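Local atomic coordinates of CBS domain-containing protein (Agrobacterium tumefaciens, PDB entry 3FHM), a protein that is of unknown function but carries a pair of CBS domains that bind adenine nucleotides, here adenosine monophosphate and NADH. Residues D36-G41 with A50-A55; R77-A82 with A89-S94. One frame throughout, in Å; residues are numbered along the deposited sequence.

Interaction 1 of 2, residues D36-G41 with A50-A55. With NAI (1,4-dihydronicotinamide adenine dinucleotide), chain F.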
# COMPACT_ATOMS: atom_id res chain seq x y z
N ASP A 36 5.51 15.60 -10.33
CA ASP A 36 5.64 14.58 -11.35
C ASP A 36 4.78 13.34 -11.17
O ASP A 36 4.46 12.99 -10.05
CB ASP A 36 7.09 14.21 -11.58
CG ASP A 36 7.65 14.88 -12.86
OD1 ASP A 36 8.52 15.79 -12.72
OD2 ASP A 36 7.18 14.55 -14.00
N VAL A 37 4.35 12.73 -12.28
CA VAL A 37 3.67 11.42 -12.18
C VAL A 37 4.32 10.34 -13.04
O VAL A 37 4.51 10.55 -14.24
CB VAL A 37 2.18 11.44 -12.58
CG1 VAL A 37 1.48 10.26 -11.94
CG2 VAL A 37 1.51 12.74 -12.16
N VAL A 38 4.63 9.18 -12.44
CA VAL A 38 5.10 8.06 -13.23
C VAL A 38 3.96 7.29 -13.90
O VAL A 38 2.95 6.94 -13.27
CB VAL A 38 5.98 7.07 -12.47
CG1 VAL A 38 6.90 6.35 -13.47
CG2 VAL A 38 6.85 7.81 -11.45
N THR A 39 4.16 7.04 -15.19
CA THR A 39 3.17 6.41 -16.00
C THR A 39 3.76 5.25 -16.83
O THR A 39 4.94 5.22 -17.17
CB THR A 39 2.57 7.43 -16.94
OG1 THR A 39 3.60 7.96 -17.75
CG2 THR A 39 1.99 8.56 -16.16
N VAL A 40 2.88 4.28 -17.13
CA VAL A 40 3.04 3.27 -18.19
C VAL A 40 1.90 3.35 -19.27
O VAL A 40 0.79 3.77 -18.95
CB VAL A 40 3.06 1.86 -17.53
CG1 VAL A 40 4.36 1.71 -16.64
CG2 VAL A 40 1.73 1.58 -16.70
N GLY A 41 2.20 2.97 -20.52
CA GLY A 41 1.18 2.74 -21.59
C GLY A 41 0.37 1.44 -21.44
O GLY A 41 0.74 0.57 -20.66
N ALA A 50 4.96 -4.19 -12.90
CA ALA A 50 5.61 -4.46 -11.63
C ALA A 50 7.08 -4.02 -11.64
O ALA A 50 7.53 -3.50 -10.66
CB ALA A 50 5.50 -5.91 -11.26
N GLY A 51 7.82 -4.21 -12.73
CA GLY A 51 9.23 -3.84 -12.75
C GLY A 51 9.38 -2.32 -12.62
O GLY A 51 10.32 -1.84 -11.99
N THR A 52 8.43 -1.57 -13.20
CA THR A 52 8.39 -0.12 -13.06
C THR A 52 8.06 0.32 -11.62
O THR A 52 8.81 1.17 -11.01
CB THR A 52 7.46 0.55 -14.06
OG1 THR A 52 7.83 0.11 -15.38
CG2 THR A 52 7.55 2.13 -13.93
N LEU A 53 7.00 -0.27 -11.05
CA LEU A 53 6.80 -0.12 -9.56
C LEU A 53 8.16 -0.22 -8.74
O LEU A 53 8.50 0.63 -7.92
CB LEU A 53 5.68 -1.06 -9.04
CG LEU A 53 4.26 -1.02 -9.68
CD1 LEU A 53 3.28 -2.01 -9.16
CD2 LEU A 53 3.57 0.28 -9.64
N HIS A 54 8.98 -1.22 -9.03
CA HIS A 54 10.12 -1.42 -8.22
C HIS A 54 11.32 -0.48 -8.48
O HIS A 54 11.93 0.03 -7.54
CB HIS A 54 10.52 -2.82 -8.38
CG HIS A 54 11.65 -3.19 -7.51
ND1 HIS A 54 12.96 -3.19 -7.95
CD2 HIS A 54 11.69 -3.55 -6.21
CE1 HIS A 54 13.75 -3.57 -6.97
NE2 HIS A 54 13.00 -3.81 -5.90
N ALA A 55 11.67 -0.23 -9.73
CA ALA A 55 12.74 0.71 -10.03
C ALA A 55 12.42 2.13 -9.49
O ALA A 55 13.36 2.78 -8.98
CB ALA A 55 12.99 0.72 -11.48
PA NAI F . 3.87 4.61 -2.36
O1A NAI F . 5.02 3.81 -1.89
O2A NAI F . 2.99 4.22 -3.54
O5B NAI F . 4.36 6.06 -2.74
C5B NAI F . 5.64 6.57 -2.28
C4B NAI F . 5.80 7.98 -2.79
O4B NAI F . 5.77 8.02 -4.21
C3B NAI F . 4.59 8.74 -2.34
O3B NAI F . 5.14 10.01 -1.94
C2B NAI F . 3.75 8.93 -3.55
O2B NAI F . 3.47 10.29 -3.58
C1B NAI F . 4.70 8.79 -4.69
N9A NAI F . 4.08 8.16 -5.87
C8A NAI F . 3.27 7.09 -5.88
N7A NAI F . 2.89 6.83 -7.16
C5A NAI F . 3.47 7.71 -7.96
C6A NAI F . 3.50 7.96 -9.41
N6A NAI F . 2.79 7.17 -10.25
N1A NAI F . 4.23 9.00 -9.88
C2A NAI F . 4.92 9.78 -9.04
N3A NAI F . 4.95 9.57 -7.72
C4A NAI F . 4.25 8.58 -7.13
O3 NAI F . 2.78 5.05 -1.26
PN NAI F . 2.65 4.85 0.35
O1N NAI F . 1.78 3.74 0.88
O2N NAI F . 2.16 6.22 0.67
O5D NAI F . 4.15 4.60 0.88
C5D NAI F . 4.77 3.34 1.19
C4D NAI F . 5.52 3.55 2.51
O4D NAI F . 6.41 4.68 2.38
C3D NAI F . 4.51 3.89 3.65
O3D NAI F . 4.84 3.20 4.87
C2D NAI F . 4.66 5.38 3.95
O2D NAI F . 4.37 5.72 5.32
C1D NAI F . 6.10 5.61 3.45
N1N NAI F . 6.22 6.93 2.91
C2N NAI F . 7.21 7.69 3.43
C3N NAI F . 7.40 9.01 2.98
C7N NAI F . 8.55 9.80 3.56
O7N NAI F . 8.79 10.96 3.17
N7N NAI F . 9.33 9.18 4.46
C4N NAI F . 6.54 9.55 1.98
C5N NAI F . 5.50 8.74 1.48
C6N NAI F . 5.35 7.39 1.96
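Val40 meets Thr52 where short strand 39-40 faces the helix that follows it, and the threonine can be traced atom by atom. Its CB, turned toward the strand, lies 4.2 Å from Val40 CG1. The OG1 branch, set beside the backbone N (chi1 -54°), approaches the same methyl, Val40 CG1, at 4.0 Å; its polar need is met within its own helix by the carbonyl oxygen of Glu48. The CG2 branch, anti to the backbone N, extends instead to Val38, whose CG1 stands 4.3 Å away. One threonine thus spans two valines, Val38 just before strand 39-40 and Val40 within it, and the Val40 and Thr52 side chains run past each other in opposite directions.

Val38 has a second task. Its backbone N donates to N1A of the NADH adenine at 2.6 Å, nearly straight at 174°, while its carbonyl O accepts from N6A at 3.0 Å, so one residue's backbone offers the adenine both a donor and an acceptor. Val38 CG2, the branch anti to the carbonyl carbon, lies beside the adenine, 3.7 Å from C2A. The contact belongs to the beta-alpha-beta unit of strand 39-40, helix 46-56 and strand 60-64, which in this CBS domain helps to form the NADH pocket.

Interaction 2 of 2, residues R77-A82 with A89-S94. With AMP (adenosine monophosphate), chain E; NAI (1,4-dihydronicotinamide adenine dinucleotide), chain O.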
# COMPACT_ATOMS: atom_id res chain seq x y z
N ARG A 77 -1.87 -3.78 -5.33
CA ARG A 77 -2.98 -4.58 -4.92
C ARG A 77 -3.62 -5.28 -6.14
O ARG A 77 -4.06 -6.42 -6.01
CB ARG A 77 -3.98 -3.75 -4.14
CG ARG A 77 -5.31 -4.47 -3.81
CD ARG A 77 -5.09 -5.48 -2.72
NE ARG A 77 -4.35 -4.96 -1.57
CZ ARG A 77 -4.91 -4.60 -0.41
NH1 ARG A 77 -6.23 -4.74 -0.26
NH2 ARG A 77 -4.15 -4.12 0.59
N ASP A 78 -3.62 -4.64 -7.30
CA ASP A 78 -4.05 -5.33 -8.51
C ASP A 78 -3.10 -6.48 -8.88
O ASP A 78 -3.59 -7.52 -9.41
CB ASP A 78 -4.21 -4.36 -9.67
CG ASP A 78 -5.39 -3.47 -9.48
OD1 ASP A 78 -6.48 -4.04 -9.38
OD2 ASP A 78 -5.23 -2.23 -9.38
N LEU A 79 -1.80 -6.31 -8.58
CA LEU A 79 -0.81 -7.40 -8.78
C LEU A 79 -1.23 -8.65 -8.04
O LEU A 79 -1.49 -9.71 -8.67
CB LEU A 79 0.59 -7.02 -8.36
CG LEU A 79 1.77 -7.92 -8.78
CD1 LEU A 79 1.77 -8.17 -10.26
CD2 LEU A 79 3.15 -7.37 -8.35
N VAL A 80 -1.35 -8.53 -6.72
CA VAL A 80 -1.93 -9.63 -5.88
C VAL A 80 -3.23 -10.34 -6.40
O VAL A 80 -3.27 -11.57 -6.46
CB VAL A 80 -2.16 -9.15 -4.42
CG1 VAL A 80 -2.74 -10.29 -3.56
CG2 VAL A 80 -0.86 -8.62 -3.81
N LYS A 81 -4.26 -9.58 -6.77
CA LYS A 81 -5.51 -10.14 -7.31
C LYS A 81 -5.28 -10.97 -8.59
O LYS A 81 -5.91 -12.02 -8.80
CB LYS A 81 -6.58 -9.04 -7.52
CG LYS A 81 -7.76 -9.52 -8.43
CD LYS A 81 -8.90 -8.51 -8.56
CE LYS A 81 -10.24 -9.18 -8.92
NZ LYS A 81 -11.44 -8.33 -8.57
N ALA A 82 -4.34 -10.49 -9.42
CA ALA A 82 -4.01 -11.07 -10.74
C ALA A 82 -3.41 -12.41 -10.56
O ALA A 82 -3.90 -13.37 -11.14
CB ALA A 82 -3.05 -10.17 -11.46
N ALA A 89 0.54 -17.10 -15.65
CA ALA A 89 0.05 -16.63 -16.95
C ALA A 89 -0.33 -15.15 -16.94
O ALA A 89 -0.39 -14.51 -18.00
CB ALA A 89 -1.15 -17.46 -17.43
N SER A 90 -0.60 -14.62 -15.76
CA SER A 90 -1.15 -13.29 -15.67
C SER A 90 -0.06 -12.22 -15.87
O SER A 90 -0.37 -11.07 -16.26
CB SER A 90 -1.95 -13.11 -14.37
OG SER A 90 -1.14 -13.33 -13.23
N LEU A 91 1.22 -12.61 -15.67
CA LEU A 91 2.35 -11.71 -15.93
C LEU A 91 2.49 -11.32 -17.41
O LEU A 91 3.02 -10.24 -17.72
CB LEU A 91 3.62 -12.31 -15.34
CG LEU A 91 3.36 -12.70 -13.87
CD1 LEU A 91 4.58 -13.30 -13.29
CD2 LEU A 91 2.87 -11.52 -12.98
N GLN A 92 1.98 -12.19 -18.29
CA GLN A 92 1.98 -12.02 -19.76
C GLN A 92 0.86 -11.12 -20.24
O GLN A 92 0.95 -10.52 -21.32
CB GLN A 92 1.73 -13.35 -20.46
CG GLN A 92 2.26 -14.58 -19.77
CD GLN A 92 3.72 -14.82 -20.12
OE1 GLN A 92 4.12 -15.95 -20.53
NE2 GLN A 92 4.53 -13.74 -20.00
N GLN A 93 -0.24 -11.09 -19.48
CA GLN A 93 -1.42 -10.29 -19.81
C GLN A 93 -1.18 -8.79 -19.71
O GLN A 93 -0.33 -8.30 -18.90
CB GLN A 93 -2.59 -10.69 -18.93
CG GLN A 93 -3.19 -12.03 -19.30
CD GLN A 93 -4.26 -12.45 -18.34
OE1 GLN A 93 -4.07 -13.38 -17.56
NE2 GLN A 93 -5.39 -11.76 -18.37
N SER A 94 -1.92 -8.05 -20.53
CA SER A 94 -1.73 -6.62 -20.63
C SER A 94 -2.25 -5.94 -19.37
O SER A 94 -3.29 -6.31 -18.81
CB SER A 94 -2.39 -6.08 -21.89
OG SER A 94 -2.81 -4.75 -21.69
P AMP E . -4.22 0.93 -3.45
O1P AMP E . -4.27 2.19 -4.22
O2P AMP E . -3.12 -0.01 -3.77
O3P AMP E . -4.53 1.17 -1.97
O5' AMP E . -5.45 0.28 -4.26
C5' AMP E . -6.19 -0.93 -4.00
C4' AMP E . -7.29 -0.95 -5.08
O4' AMP E . -7.85 0.34 -5.22
C3' AMP E . -6.71 -1.24 -6.46
O3' AMP E . -7.60 -1.95 -7.33
C2' AMP E . -6.60 0.08 -7.10
O2' AMP E . -6.78 -0.09 -8.47
C1' AMP E . -7.75 0.80 -6.54
N9 AMP E . -7.46 2.24 -6.69
C8 AMP E . -6.31 2.95 -6.50
N7 AMP E . -6.41 4.29 -6.80
C5 AMP E . -7.67 4.43 -7.17
C6 AMP E . -8.46 5.57 -7.60
N6 AMP E . -7.91 6.80 -7.69
N1 AMP E . -9.75 5.32 -7.91
C2 AMP E . -10.31 4.07 -7.85
N3 AMP E . -9.67 2.97 -7.47
C4 AMP E . -8.36 3.11 -7.12
PA NAI O . -4.34 -3.62 4.67
O1A NAI O . -5.11 -3.62 3.35
O2A NAI O . -3.11 -4.48 4.92
O5B NAI O . -5.36 -3.74 5.90
C5B NAI O . -6.76 -3.85 5.71
C4B NAI O . -7.23 -4.34 7.07
O4B NAI O . -6.67 -5.63 7.37
C3B NAI O . -6.74 -3.47 8.21
O3B NAI O . -7.81 -3.47 9.17
C2B NAI O . -5.51 -4.19 8.79
O2B NAI O . -5.53 -4.08 10.19
C1B NAI O . -5.87 -5.63 8.57
N9A NAI O . -4.77 -6.61 8.37
C8A NAI O . -3.77 -6.54 7.47
N7A NAI O . -2.97 -7.66 7.49
C5A NAI O . -3.47 -8.50 8.43
C6A NAI O . -3.12 -9.84 8.99
N6A NAI O . -2.04 -10.55 8.56
N1A NAI O . -3.91 -10.36 9.95
C2A NAI O . -4.98 -9.70 10.42
N3A NAI O . -5.33 -8.48 9.99
C4A NAI O . -4.65 -7.82 9.00
O3 NAI O . -3.72 -2.13 5.08
PN NAI O . -4.12 -0.61 4.65
O1N NAI O . -3.10 -0.24 3.64
O2N NAI O . -4.34 0.25 5.87
O5D NAI O . -5.57 -0.68 3.91
C5D NAI O . -5.83 -0.76 2.51
C4D NAI O . -7.00 0.13 2.15
O4D NAI O . -8.11 0.01 3.02
C3D NAI O . -6.56 1.54 2.35
O3D NAI O . -6.88 2.25 1.13
C2D NAI O . -7.24 2.06 3.60
O2D NAI O . -7.48 3.44 3.43
C1D NAI O . -8.48 1.20 3.73
N1N NAI O . -8.85 0.71 5.10
C2N NAI O . -10.12 0.81 5.57
C3N NAI O . -10.52 0.28 6.83
C7N NAI O . -11.95 0.44 7.34
O7N NAI O . -12.26 0.20 8.54
N7N NAI O . -12.84 0.85 6.42
C4N NAI O . -9.59 -0.38 7.64
C5N NAI O . -8.30 -0.49 7.12
C6N NAI O . -7.95 0.05 5.86
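Apolar contact and the close approach of a serine hydroxyl to a helix carbonyl join Leu79 and Ala82 of one helix to Leu91 and Ser90 of the segment beyond it. Leu79 CD1 and Leu91 CD2 meet at 4.5 Å, a loose touch of methyl groups made by the ends of both side chains. Nearer the backbone, the CB atoms of Ala82 and Ser90 point toward the opposing segments, and Ser90 OG comes within 3.5 Å of Ala82 O. With chi1 at 59°, this hydroxyl is tucked between its own backbone N and carbonyl carbon; its hydrogen bond goes to the carbonyl oxygen of Gly87.

Polar contacts gather at the other end of the helical segment, on two nucleotides. Asp78 OD2 accepts a hydrogen bond from the AMP ribose O2' at 2.8 Å, with O3' also close to the carboxylate. Arg77, its chain bent at chi2 and chi3, carries its guanidinium to an NADH phosphate: NH2 donates to O1A at 3.0 Å and 166°, the oxygen lying at the edge of the group and in its plane. Arg77 NE forms a salt bridge with Glu76 of the second subunit.

Helix 46-56 lies alongside: Ile46 touches Leu79, Ala82 and Leu91, and backbone hydrogen bonds tie Leu91 to Gly47 and Gln93 to Ile46. Val80 of the second subunit also packs on Leu79, so the segment after helix 76-86 is held against both helices near the subunit interface.

In the fold
The two contacts follow one another along the chain, interaction 1 closing before interaction 2 opens, and their centres lie 15 Å apart. Helix 46-56 links them: its 50-55 part belongs to interaction 1, and the CB of Ala50 packs against CD2 of Leu79 from interaction 2 at 4.0 Å. Strands 60-64 and 70-75 run between them in sequence, sharing a mixed sheet with strand 39-40, and helix 76-86 follows directly. Each contact adjoins nucleotide sites, 36-41 at the NADH adenine and 77-82 at AMP and another NADH. Both also touch the second subunit, so the nucleotide sites lie close to the contact between the two subunits, Arg77 itself reaching both an NADH phosphate and Glu76 of the second subunit.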